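Local coordinates for protein NUDIX hydrolase (Jonesia denitrificans, PDB 4KTB) that is of unknown function but belongs to the Nudix hydrolase clan and may be an asymmetric diadenosine tetraphosphate hydrolase, at residues L74-V79 and G174-L179; V40-V45 and E83-A88; E162-R167 and G188-L193; P111-E116 and L180-A185. One frame throughout, in Å; residues are numbered along the deposited sequence.

Contact 1: residues L74-V79 and G174-L179; sequences LVSGRV and GGQDML. With NA (sodium ion), chain E.
Leu74 and Gln176 lie side by side, their side chains pointing opposite ways, just before strand 75-78 and against the first turn of helix 176-186. The close packing is concentrated at the leucine. With CG anti to its carbonyl carbon (chi1 -58°), Leu74 lays its CG-CD1 branch alongside the terminal amide of Gln176, and CD1 lies 3.9 Å from Gln176 CD. The same methyl, Leu74 CD1, also meets CD2 of Leu179 at 3.9 Å, so one branch of the leucine touches two residues three apart in the helix. Gly175, which has positive phi, holds the N-cap position, and its carbonyl oxygen accepts a bond from Leu179 N at 3.2 Å.

Toward Ser76 the contact thins to a graze of its CB against the end of the Gln176 side chain, and the strand passes into a hydrated site. Ser76 O binds a sodium ion at 2.3 Å, and five waters complete the ligands, water 4 being the most distant at 2.9 Å from the sodium. Water 1, bound to the sodium, also accepts a hydrogen bond from Ser76 N at 3.1 Å, so both backbone polar atoms of this residue serve the ion site.

Strand 75-78 pairs antiparallel with strand 39-49 in the central sheet of the Nudix-like fold. Val75 turns to the other side and packs on His92 and Asp96 of helix 85-97, while Leu179 continues on to Asp43 of strand 39-49 and to Thr113, Ala115 and Tyr117 of strand 113-118.

Contact 2: residues V40-V45 and E83-A88; sequences VYVDAV and ERVRDA
Val42 holds CG1 anti to its carbonyl carbon (chi1 -72°), while Val85 holds CG1 anti to its backbone N (chi1 175°); these settings bring the two CG1 methyls together at 3.6 Å. Each side chain offers one branch. The other branch of Val42 reaches further along the helix, with CG2 4.4 Å from Ala88 CB, so the strand residue spans nearly one turn, between positions 85 and 88. The contact is wholly apolar and buried.

Helix 85-97 probably corresponds in position to the helix of the Nudix box: Gly77, Glu83 and Arg91 have the spacing of that motif, although the match is incomplete: His92 stands where the signature has the glutamate after the arginine. Glu83 OE2 forms a salt bridge with Arg91 NE, as in other members of the family. Tyr41 and Asp43 lie on the far side of strand 39-49 from this helix.

Before the helix, Arg84 takes the N-cap position, and its carbonyl oxygen accepts Ala88 N at 2.9 Å. Its guanidinium grips Asp87 side-on: NE reaches OD2 at 2.8 Å in a nearly straight bond (168°), and NH1 reaches Asp87 OD1 at 3.1 Å. The aliphatic CD of Arg86 lies over one face of this guanidinium, near its rim. Arg84 NH2 has a second carboxylate partner in Asp54 of the fourth subunit, and Val85 N donates to Glu116 OE2 of the third.

Contact 3: residues E162-R167 and G188-L193; sequences EACSPR and GRLPDL
A Schellman motif at Gly188 ends helix 176-186 and sends the C-terminal tail back across the protein surface, where Pro191 meets Cys164 in the turn between helices 160-163 and 166-170. Gly188 has the positive phi usual at such a helix end, and the next residue, Arg189, directs its N to Leu184 O at 2.7 Å, a probable hydrogen bond back into the last turn. The tail then runs without regular structure.

Cys164 is the first residue to leave helical geometry after helix 160-163. Its SG stands anti to the carbonyl carbon (chi1 -68°), which turns the sulfur toward the tail. The turn is secured by Ser165 N bonding to Glu162 O at 3.0 Å. Ser165 is also the N-cap of helix 166-170, its OG accepting a hydrogen bond from Ile168 N, so the cysteine projects from a short linker with a helix on either side of it in the chain.

No hydrogen bond joins the two segments; the contact is apolar, mostly sulfur against carbon, with Cys164 CB also near Pro191 CG. Leu190 contributes weakly, its CD1 4.5 Å from Cys164 SG, and its side chain also packs on Met178 of the second subunit. Arg189 reaches in another direction, to a salt bridge with Asp54. The proline ring is met at its CD-CG side: Cys164 SG is 3.6 Å from Pro191 CD and 3.8 Å from Pro191 CG.

Contact 4: residues P111-E116 and L180-A185; sequences PFTVAE and LKQALA
Phe112 and Ala183 carry the apolar part of this contact. The phenyl ring brings its outer end against the helix: CZ touches Ala183 CB at 3.5 Å, and CE1 lies 3.4 Å from the backbone N of Ala183. The ring sits obliquely to that peptide. Gln182 CB lies in the ring plane at its edge, 3.7 Å from Phe112 CE1. This approach depends on chi1 of Phe112 (81°), which sets CG between the backbone N and the carbonyl carbon and carries the ring over to the helix. The small alanine side chain is consistent with the ring's close approach to the helix backbone.

The polar part is bridged by solvent. Thr113 and Gln182 cross at about a right angle, and water 6 lies between them, 2.7 Å from Thr113 OG1. Water 6 accepts a bond from Gln182 NE2 at 2.7 Å and donates to Val114 O at 3.1 Å. One water thus ties the glutamine amide to both a side chain and the backbone of the strand. Gln182 reaches it with its chain extended beyond CG. The same NE2 makes a weak hydrogen bond to Ala185 O of the second subunit, whose own Ala185 packs on Ala185 here.

Strand 113-118 runs antiparallel to strand 133-141 in the central sheet, and Phe112 bonds through its backbone to Ala137. Val114 turns away from helix 176-186 toward Val134 and Leu136, whereas Phe112, Thr113 and Ala115 all pack on Leu179, one turn earlier in the same helix.

Contacts 1, 2 and 4 are buried and reach one sheet; contact 3 lies at the surface, about 25 Å from contact 2 between centres and across the middle of the chain. Contacts 1 and 4 use successive turns of helix 176-186, which leads into the tail of contact 3. Contact 2 uses helix 85-97, packed on the other face of strand 39-49, as in the α/β/α sandwich of Nudix proteins. Chemistry follows place: contact 2 joins its segments through methyl groups alone, contact 4 adds a bridging water, contact 1 borders a hydrated sodium, and contact 3 rests mainly on one cysteine against a proline ring. Val45 CG2 meets Ala183 CB at 3.7 Å, linking contacts 2 and 4.

Contact 1: residues L74-V79 and G174-L179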
loop_
_atom_site.group_PDB
_atom_site.type_symbol
_atom_site.label_atom_id
_atom_site.label_comp_id
_atom_site.label_asym_id
_atom_site.label_seq_id
_atom_site.Cartn_x
_atom_site.Cartn_y
_atom_site.Cartn_z
ATOM N N LEU A 74 -5.548 20.585 -4.996
ATOM C CA LEU A 74 -5.932 19.232 -5.352
ATOM C C LEU A 74 -7.454 19.117 -5.325
ATOM O O LEU A 74 -8.165 20.082 -5.049
ATOM C CB LEU A 74 -5.320 18.255 -4.353
ATOM C CG LEU A 74 -3.797 18.347 -4.283
ATOM C CD1 LEU A 74 -3.236 17.475 -3.169
ATOM C CD2 LEU A 74 -3.222 17.906 -5.589
ATOM N N VAL A 75 -7.969 17.934 -5.610
ATOM C CA VAL A 75 -9.398 17.728 -5.477
ATOM C C VAL A 75 -9.654 17.165 -4.079
ATOM O O VAL A 75 -9.156 16.097 -3.731
ATOM C CB VAL A 75 -9.920 16.821 -6.590
ATOM C CG1 VAL A 75 -11.334 16.304 -6.277
ATOM C CG2 VAL A 75 -9.869 17.572 -7.928
ATOM N N SER A 76 -10.407 17.907 -3.272
ATOM C CA SER A 76 -10.426 17.668 -1.835
ATOM C C SER A 76 -11.759 18.023 -1.190
ATOM O O SER A 76 -12.378 19.029 -1.527
ATOM C CB SER A 76 -9.310 18.473 -1.170
ATOM O OG SER A 76 -9.383 18.390 0.240
ATOM N N GLY A 77 -12.193 17.200 -0.246
ATOM C CA GLY A 77 -13.436 17.486 0.429
ATOM C C GLY A 77 -13.908 16.414 1.384
ATOM O O GLY A 77 -13.357 15.314 1.457
ATOM N N ARG A 78 -14.969 16.756 2.097
ATOM C CA ARG A 78 -15.493 15.968 3.188
ATOM C C ARG A 78 -16.195 14.729 2.658
ATOM O O ARG A 78 -16.708 14.731 1.542
ATOM C CB ARG A 78 -16.478 16.842 3.960
ATOM C CG ARG A 78 -16.904 16.310 5.307
ATOM C CD ARG A 78 -17.761 17.347 6.031
ATOM N NE ARG A 78 -19.067 17.543 5.396
ATOM C CZ ARG A 78 -20.150 16.821 5.679
ATOM N NH1 ARG A 78 -20.087 15.848 6.581
ATOM N NH2 ARG A 78 -21.296 17.067 5.056
ATOM N N VAL A 79 -16.204 13.655 3.434
ATOM C CA VAL A 79 -17.036 12.508 3.080
ATOM C C VAL A 79 -18.351 12.669 3.815
ATOM O O VAL A 79 -18.354 12.848 5.024
ATOM C CB VAL A 79 -16.403 11.185 3.493
ATOM C CG1 VAL A 79 -17.390 10.037 3.240
ATOM C CG2 VAL A 79 -15.133 10.944 2.706
ATOM N N GLY A 174 -1.957 24.754 3.188
ATOM C CA GLY A 174 -2.144 23.741 4.200
ATOM C C GLY A 174 -1.283 22.510 4.003
ATOM O O GLY A 174 -1.657 21.413 4.438
ATOM N N GLY A 175 -0.140 22.685 3.343
ATOM C CA GLY A 175 0.787 21.590 3.125
ATOM C C GLY A 175 0.457 20.663 1.969
ATOM O O GLY A 175 1.086 19.608 1.817
ATOM N N GLN A 176 -0.520 21.044 1.151
ATOM C CA GLN A 176 -0.882 20.252 -0.017
ATOM C C GLN A 176 0.257 20.131 -1.020
ATOM O O GLN A 176 0.262 19.226 -1.856
ATOM C CB GLN A 176 -2.124 20.813 -0.699
ATOM C CG GLN A 176 -3.416 20.563 0.070
ATOM C CD GLN A 176 -4.609 20.308 -0.836
ATOM O OE1 GLN A 176 -5.357 19.344 -0.637
ATOM N NE2 GLN A 176 -4.799 21.174 -1.832
ATOM N N ASP A 177 1.222 21.042 -0.950
ATOM C CA ASP A 177 2.391 20.913 -1.806
ATOM C C ASP A 177 3.122 19.638 -1.425
ATOM O O ASP A 177 3.592 18.904 -2.286
ATOM C CB ASP A 177 3.309 22.127 -1.705
ATOM C CG ASP A 177 3.616 22.504 -0.286
ATOM O OD1 ASP A 177 2.722 22.371 0.575
ATOM O OD2 ASP A 177 4.755 22.941 -0.021
HETATM N N MSE A 178 3.195 19.360 -0.132
HETATM C CA MSE A 178 3.845 18.143 0.328
HETATM C C MSE A 178 3.044 16.900 -0.039
HETATM O O MSE A 178 3.605 15.880 -0.445
HETATM C CB MSE A 178 4.041 18.187 1.836
HETATM C CG MSE A 178 4.606 16.903 2.400
HETATM SE SE MSE A 178 6.267 16.328 1.534
HETATM C CE MSE A 178 7.343 17.967 1.663
ATOM N N LEU A 179 1.728 16.984 0.119
ATOM C CA LEU A 179 0.862 15.863 -0.236
ATOM C C LEU A 179 1.033 15.547 -1.720
ATOM O O LEU A 179 1.038 14.380 -2.128
ATOM C CB LEU A 179 -0.595 16.182 0.090
ATOM C CG LEU A 179 -1.602 15.074 -0.214
ATOM C CD1 LEU A 179 -1.209 13.794 0.471
ATOM C CD2 LEU A 179 -2.988 15.508 0.234
HETATM NA NA NA E . -13.276 20.878 -2.512
HETATM O O HOH W 1 -11.284 20.871 -3.789
HETATM O O HOH W 2 -14.528 19.372 -3.741
HETATM O O HOH W 3 -11.717 22.238 -1.567
HETATM O O HOH W 4 -13.566 22.680 -4.702
HETATM O O HOH W 5 -15.059 21.247 -0.949
#

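Contact 2: residues V40-V45 and E83-A88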
loop_
_atom_site.group_PDB
_atom_site.type_symbol
_atom_site.label_atom_id
_atom_site.label_comp_id
_atom_site.label_asym_id
_atom_site.label_seq_id
_atom_site.Cartn_x
_atom_site.Cartn_y
_atom_site.Cartn_z
ATOM N N VAL A 40 -13.844 13.397 8.350
ATOM C CA VAL A 40 -13.354 12.498 7.304
ATOM C C VAL A 40 -13.365 13.206 5.953
ATOM O O VAL A 40 -14.405 13.671 5.481
ATOM C CB VAL A 40 -14.181 11.217 7.202
ATOM C CG1 VAL A 40 -13.584 10.306 6.155
ATOM C CG2 VAL A 40 -14.209 10.511 8.542
ATOM N N TYR A 41 -12.190 13.275 5.344
ATOM C CA TYR A 41 -11.982 13.960 4.086
ATOM C C TYR A 41 -11.403 13.009 3.059
ATOM O O TYR A 41 -10.920 11.949 3.409
ATOM C CB TYR A 41 -10.993 15.112 4.296
ATOM C CG TYR A 41 -11.697 16.414 4.498
ATOM C CD1 TYR A 41 -12.623 16.562 5.508
ATOM C CD2 TYR A 41 -11.473 17.479 3.649
ATOM C CE1 TYR A 41 -13.287 17.757 5.687
ATOM C CE2 TYR A 41 -12.130 18.678 3.817
ATOM C CZ TYR A 41 -13.034 18.809 4.839
ATOM O OH TYR A 41 -13.693 19.998 5.011
ATOM N N VAL A 42 -11.457 13.406 1.792
ATOM C CA VAL A 42 -10.654 12.772 0.747
ATOM C C VAL A 42 -9.846 13.820 -0.008
ATOM O O VAL A 42 -10.262 14.973 -0.128
ATOM C CB VAL A 42 -11.506 11.971 -0.291
ATOM C CG1 VAL A 42 -12.075 10.681 0.309
ATOM C CG2 VAL A 42 -12.611 12.847 -0.878
ATOM N N ASP A 43 -8.688 13.397 -0.502
ATOM C CA ASP A 43 -7.940 14.164 -1.478
ATOM C C ASP A 43 -7.746 13.275 -2.683
ATOM O O ASP A 43 -7.437 12.083 -2.545
ATOM C CB ASP A 43 -6.570 14.585 -0.936
ATOM C CG ASP A 43 -6.650 15.741 0.043
ATOM O OD1 ASP A 43 -6.713 16.893 -0.409
ATOM O OD2 ASP A 43 -6.631 15.500 1.267
ATOM N N ALA A 44 -7.963 13.846 -3.859
ATOM C CA ALA A 44 -7.712 13.137 -5.099
ATOM C C ALA A 44 -6.686 13.931 -5.872
ATOM O O ALA A 44 -6.887 15.114 -6.113
ATOM C CB ALA A 44 -8.980 13.010 -5.894
ATOM N N VAL A 45 -5.593 13.280 -6.256
ATOM C CA VAL A 45 -4.615 13.890 -7.150
ATOM C C VAL A 45 -4.967 13.492 -8.584
ATOM O O VAL A 45 -4.880 12.314 -8.952
ATOM C CB VAL A 45 -3.173 13.494 -6.798
ATOM C CG1 VAL A 45 -2.245 13.847 -7.925
ATOM C CG2 VAL A 45 -2.708 14.209 -5.560
ATOM N N GLU A 83 -22.130 8.232 3.190
ATOM C CA GLU A 83 -21.582 8.240 1.840
ATOM C C GLU A 83 -20.304 7.414 1.853
ATOM O O GLU A 83 -19.411 7.696 2.651
ATOM C CB GLU A 83 -21.254 9.670 1.404
ATOM C CG GLU A 83 -20.254 9.778 0.256
ATOM C CD GLU A 83 -20.054 11.217 -0.213
ATOM O OE1 GLU A 83 -19.508 12.039 0.555
ATOM O OE2 GLU A 83 -20.446 11.535 -1.355
ATOM N N ARG A 84 -20.200 6.398 0.996
ATOM C CA ARG A 84 -18.939 5.646 0.887
ATOM C C ARG A 84 -17.782 6.528 0.418
ATOM O O ARG A 84 -17.980 7.492 -0.303
ATOM C CB ARG A 84 -19.065 4.470 -0.077
ATOM C CG ARG A 84 -20.077 3.429 0.347
ATOM C CD ARG A 84 -20.008 2.232 -0.598
ATOM N NE ARG A 84 -20.061 2.656 -1.998
ATOM C CZ ARG A 84 -19.813 1.874 -3.044
ATOM N NH1 ARG A 84 -19.885 2.380 -4.267
ATOM N NH2 ARG A 84 -19.497 0.596 -2.872
ATOM N N VAL A 85 -16.566 6.183 0.824
ATOM C CA VAL A 85 -15.403 6.983 0.454
ATOM C C VAL A 85 -15.213 7.051 -1.055
ATOM O O VAL A 85 -15.022 8.128 -1.603
ATOM C CB VAL A 85 -14.111 6.451 1.125
ATOM C CG1 VAL A 85 -12.879 7.217 0.626
ATOM C CG2 VAL A 85 -14.218 6.575 2.626
ATOM N N ARG A 86 -15.286 5.899 -1.721
ATOM C CA ARG A 86 -15.059 5.841 -3.163
ATOM C C ARG A 86 -16.100 6.682 -3.896
ATOM O O ARG A 86 -15.816 7.231 -4.961
ATOM C CB ARG A 86 -15.048 4.392 -3.681
ATOM C CG ARG A 86 -16.383 3.661 -3.614
ATOM C CD ARG A 86 -16.226 2.215 -4.115
ATOM N NE ARG A 86 -15.185 1.485 -3.378
ATOM C CZ ARG A 86 -14.030 1.056 -3.888
ATOM N NH1 ARG A 86 -13.167 0.411 -3.114
ATOM N NH2 ARG A 86 -13.735 1.260 -5.164
ATOM N N ASP A 87 -17.292 6.798 -3.301
ATOM C CA ASP A 87 -18.380 7.615 -3.846
ATOM C C ASP A 87 -18.136 9.108 -3.613
ATOM O O ASP A 87 -18.457 9.938 -4.457
ATOM C CB ASP A 87 -19.726 7.236 -3.205
ATOM C CG ASP A 87 -20.232 5.879 -3.649
ATOM O OD1 ASP A 87 -19.944 5.478 -4.792
ATOM O OD2 ASP A 87 -20.929 5.218 -2.845
ATOM N N ALA A 88 -17.610 9.440 -2.440
ATOM C CA ALA A 88 -17.154 10.805 -2.185
ATOM C C ALA A 88 -16.095 11.193 -3.211
ATOM O O ALA A 88 -16.027 12.340 -3.634
ATOM C CB ALA A 88 -16.597 10.938 -0.782
#

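Contact 3: residues E162-R167 and G188-L193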
loop_
_atom_site.group_PDB
_atom_site.type_symbol
_atom_site.label_atom_id
_atom_site.label_comp_id
_atom_site.label_asym_id
_atom_site.label_seq_id
_atom_site.Cartn_x
_atom_site.Cartn_y
_atom_site.Cartn_z
ATOM N N GLU A 162 7.200 20.439 -13.783
ATOM C CA GLU A 162 6.437 21.682 -13.760
ATOM C C GLU A 162 5.695 21.844 -12.439
ATOM O O GLU A 162 5.781 22.887 -11.792
ATOM C CB GLU A 162 5.463 21.719 -14.941
ATOM C CG GLU A 162 6.167 21.921 -16.281
ATOM C CD GLU A 162 5.291 21.575 -17.469
ATOM O OE1 GLU A 162 4.080 21.330 -17.268
ATOM O OE2 GLU A 162 5.819 21.548 -18.605
ATOM N N ALA A 163 4.985 20.791 -12.046
ATOM C CA ALA A 163 4.207 20.792 -10.805
ATOM C C ALA A 163 5.078 21.050 -9.582
ATOM O O ALA A 163 4.617 21.622 -8.602
ATOM C CB ALA A 163 3.436 19.484 -10.648
ATOM N N CYS A 164 6.337 20.627 -9.633
ATOM C CA CYS A 164 7.230 20.831 -8.495
ATOM C C CYS A 164 8.067 22.094 -8.629
ATOM O O CYS A 164 9.058 22.263 -7.927
ATOM C CB CYS A 164 8.112 19.607 -8.246
ATOM S SG CYS A 164 7.159 18.161 -7.665
ATOM N N SER A 165 7.664 22.985 -9.520
ATOM C CA SER A 165 8.299 24.295 -9.575
ATOM C C SER A 165 8.011 24.996 -8.253
ATOM O O SER A 165 6.897 24.911 -7.728
ATOM C CB SER A 165 7.741 25.123 -10.725
ATOM O OG SER A 165 7.069 26.270 -10.241
ATOM N N PRO A 166 9.019 25.681 -7.703
ATOM C CA PRO A 166 8.901 26.428 -6.449
ATOM C C PRO A 166 7.640 27.271 -6.408
ATOM O O PRO A 166 6.860 27.148 -5.461
ATOM C CB PRO A 166 10.122 27.358 -6.479
ATOM C CG PRO A 166 10.655 27.280 -7.899
ATOM C CD PRO A 166 10.323 25.901 -8.342
ATOM N N ARG A 167 7.448 28.095 -7.435
ATOM C CA ARG A 167 6.318 29.007 -7.499
ATOM C C ARG A 167 5.008 28.260 -7.417
ATOM O O ARG A 167 4.049 28.713 -6.780
ATOM C CB ARG A 167 6.366 29.778 -8.803
ATOM C CG ARG A 167 7.691 30.444 -9.049
ATOM C CD ARG A 167 7.975 31.467 -7.976
ATOM N NE ARG A 167 8.806 32.559 -8.478
ATOM C CZ ARG A 167 8.347 33.771 -8.777
ATOM N NH1 ARG A 167 7.064 34.056 -8.608
ATOM N NH2 ARG A 167 9.170 34.702 -9.234
ATOM N N GLY A 188 6.193 7.061 -8.228
ATOM C CA GLY A 188 7.544 6.905 -8.725
ATOM C C GLY A 188 7.889 7.978 -9.737
ATOM O O GLY A 188 8.585 7.721 -10.715
ATOM N N ARG A 189 7.403 9.189 -9.502
ATOM C CA ARG A 189 7.626 10.271 -10.442
ATOM C C ARG A 189 7.938 11.576 -9.725
ATOM O O ARG A 189 7.676 12.655 -10.248
ATOM C CB ARG A 189 6.411 10.424 -11.366
ATOM C CG ARG A 189 6.233 9.310 -12.395
ATOM C CD ARG A 189 7.000 9.615 -13.664
ATOM N NE ARG A 189 7.105 8.457 -14.547
ATOM C CZ ARG A 189 8.253 7.931 -14.981
ATOM N NH1 ARG A 189 9.421 8.454 -14.620
ATOM N NH2 ARG A 189 8.233 6.874 -15.783
ATOM N N LEU A 190 8.488 11.484 -8.523
ATOM C CA LEU A 190 8.942 12.692 -7.841
ATOM C C LEU A 190 10.228 13.176 -8.511
ATOM O O LEU A 190 11.155 12.400 -8.680
ATOM C CB LEU A 190 9.198 12.410 -6.364
ATOM C CG LEU A 190 9.636 13.593 -5.503
ATOM C CD1 LEU A 190 8.487 14.586 -5.304
ATOM C CD2 LEU A 190 10.140 13.068 -4.174
ATOM N N PRO A 191 10.282 14.457 -8.916
ATOM C CA PRO A 191 11.452 14.980 -9.637
ATOM C C PRO A 191 12.715 15.083 -8.801
ATOM O O PRO A 191 12.658 15.488 -7.640
ATOM C CB PRO A 191 11.032 16.402 -10.015
ATOM C CG PRO A 191 9.568 16.395 -9.978
ATOM C CD PRO A 191 9.173 15.423 -8.907
ATOM N N ASP A 192 13.850 14.746 -9.397
ATOM C CA ASP A 192 15.124 15.005 -8.761
ATOM C C ASP A 192 15.219 16.512 -8.538
ATOM O O ASP A 192 15.335 16.985 -7.398
ATOM C CB ASP A 192 16.251 14.518 -9.667
ATOM C CG ASP A 192 17.584 14.442 -8.957
ATOM O OD1 ASP A 192 17.812 15.230 -8.014
ATOM O OD2 ASP A 192 18.413 13.588 -9.345
ATOM N N LEU A 193 15.139 17.264 -9.633
ATOM C CA LEU A 193 15.104 18.715 -9.561
ATOM C C LEU A 193 13.799 19.242 -10.130
ATOM O O LEU A 193 12.774 19.245 -9.455
ATOM C CB LEU A 193 16.284 19.298 -10.330
ATOM C CG LEU A 193 17.613 18.779 -9.799
ATOM C CD1 LEU A 193 18.724 19.022 -10.804
ATOM C CD2 LEU A 193 17.906 19.464 -8.490
#

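Contact 4: residues P111-E116 and L180-A185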
loop_
_atom_site.group_PDB
_atom_site.type_symbol
_atom_site.label_atom_id
_atom_site.label_comp_id
_atom_site.label_asym_id
_atom_site.label_seq_id
_atom_site.Cartn_x
_atom_site.Cartn_y
_atom_site.Cartn_z
ATOM N N PRO A 111 -5.550 4.124 0.621
ATOM C CA PRO A 111 -5.016 5.346 0.017
ATOM C C PRO A 111 -3.518 5.254 -0.087
ATOM O O PRO A 111 -2.916 4.367 0.503
ATOM C CB PRO A 111 -5.396 6.429 1.022
ATOM C CG PRO A 111 -5.366 5.716 2.339
ATOM C CD PRO A 111 -5.866 4.305 2.048
ATOM N N PHE A 112 -2.908 6.163 -0.825
ATOM C CA PHE A 112 -1.471 6.146 -0.858
ATOM C C PHE A 112 -0.925 6.765 0.422
ATOM O O PHE A 112 0.228 6.543 0.784
ATOM C CB PHE A 112 -0.940 6.819 -2.121
ATOM C CG PHE A 112 -0.904 8.314 -2.056
ATOM C CD1 PHE A 112 0.185 8.977 -1.507
ATOM C CD2 PHE A 112 -1.937 9.060 -2.586
ATOM C CE1 PHE A 112 0.223 10.352 -1.462
ATOM C CE2 PHE A 112 -1.902 10.437 -2.546
ATOM C CZ PHE A 112 -0.822 11.084 -1.984
ATOM N N THR A 113 -1.751 7.533 1.118
ATOM C CA THR A 113 -1.355 8.072 2.418
ATOM C C THR A 113 -2.571 8.586 3.123
ATOM O O THR A 113 -3.662 8.586 2.573
ATOM C CB THR A 113 -0.351 9.255 2.333
ATOM O OG1 THR A 113 0.205 9.493 3.624
ATOM C CG2 THR A 113 -1.055 10.526 1.924
ATOM N N VAL A 114 -2.365 9.010 4.357
ATOM C CA VAL A 114 -3.373 9.725 5.093
ATOM C C VAL A 114 -2.782 11.063 5.496
ATOM O O VAL A 114 -1.732 11.123 6.120
ATOM C CB VAL A 114 -3.822 8.959 6.319
ATOM C CG1 VAL A 114 -4.824 9.783 7.098
ATOM C CG2 VAL A 114 -4.432 7.612 5.920
ATOM N N ALA A 115 -3.457 12.137 5.107
ATOM C CA ALA A 115 -2.992 13.495 5.381
ATOM C C ALA A 115 -3.838 14.074 6.508
ATOM O O ALA A 115 -5.062 14.227 6.366
ATOM C CB ALA A 115 -3.118 14.361 4.152
ATOM N N GLU A 116 -3.187 14.406 7.613
ATOM C CA GLU A 116 -3.895 14.843 8.787
ATOM C C GLU A 116 -3.728 16.339 8.944
ATOM O O GLU A 116 -2.737 16.814 9.487
ATOM C CB GLU A 116 -3.375 14.060 9.983
ATOM C CG GLU A 116 -3.392 12.568 9.702
ATOM C CD GLU A 116 -2.794 11.707 10.807
ATOM O OE1 GLU A 116 -2.184 10.673 10.471
ATOM O OE2 GLU A 116 -2.950 12.035 12.003
ATOM N N LEU A 180 1.211 16.590 -2.523
ATOM C CA LEU A 180 1.458 16.404 -3.942
ATOM C C LEU A 180 2.772 15.641 -4.175
ATOM O O LEU A 180 2.846 14.745 -5.021
ATOM C CB LEU A 180 1.468 17.757 -4.648
ATOM C CG LEU A 180 2.037 17.777 -6.060
ATOM C CD1 LEU A 180 1.225 16.878 -6.981
ATOM C CD2 LEU A 180 2.075 19.211 -6.570
ATOM N N LYS A 181 3.798 15.985 -3.406
ATOM C CA LYS A 181 5.088 15.314 -3.518
ATOM C C LYS A 181 5.011 13.868 -3.068
ATOM O O LYS A 181 5.623 12.981 -3.664
ATOM C CB LYS A 181 6.134 16.038 -2.683
ATOM C CG LYS A 181 6.505 17.400 -3.205
ATOM C CD LYS A 181 7.750 17.880 -2.500
ATOM C CE LYS A 181 7.533 19.253 -1.895
ATOM N NZ LYS A 181 8.714 19.737 -1.117
ATOM N N GLN A 182 4.279 13.636 -1.994
ATOM C CA GLN A 182 4.013 12.273 -1.568
ATOM C C GLN A 182 3.306 11.500 -2.672
ATOM O O GLN A 182 3.577 10.331 -2.877
ATOM C CB GLN A 182 3.158 12.265 -0.298
ATOM C CG GLN A 182 3.860 12.805 0.920
ATOM C CD GLN A 182 2.937 12.921 2.110
ATOM O OE1 GLN A 182 2.471 14.012 2.444
ATOM N NE2 GLN A 182 2.657 11.789 2.757
ATOM N N ALA A 183 2.414 12.169 -3.399
ATOM C CA ALA A 183 1.638 11.507 -4.447
ATOM C C ALA A 183 2.541 11.137 -5.616
ATOM O O ALA A 183 2.465 10.026 -6.149
ATOM C CB ALA A 183 0.474 12.396 -4.907
ATOM N N LEU A 184 3.406 12.071 -5.992
ATOM C CA LEU A 184 4.398 11.838 -7.030
ATOM C C LEU A 184 5.404 10.784 -6.610
ATOM O O LEU A 184 5.813 9.952 -7.419
ATOM C CB LEU A 184 5.145 13.136 -7.341
ATOM C CG LEU A 184 4.281 14.189 -8.012
ATOM C CD1 LEU A 184 5.047 15.487 -8.117
ATOM C CD2 LEU A 184 3.857 13.703 -9.389
ATOM N N ALA A 185 5.826 10.850 -5.351
ATOM C CA ALA A 185 6.713 9.841 -4.801
ATOM C C ALA A 185 6.046 8.476 -4.950
ATOM O O ALA A 185 6.640 7.555 -5.476
ATOM C CB ALA A 185 7.024 10.128 -3.358
HETATM O O HOH W 6 1.040 11.641 4.939
#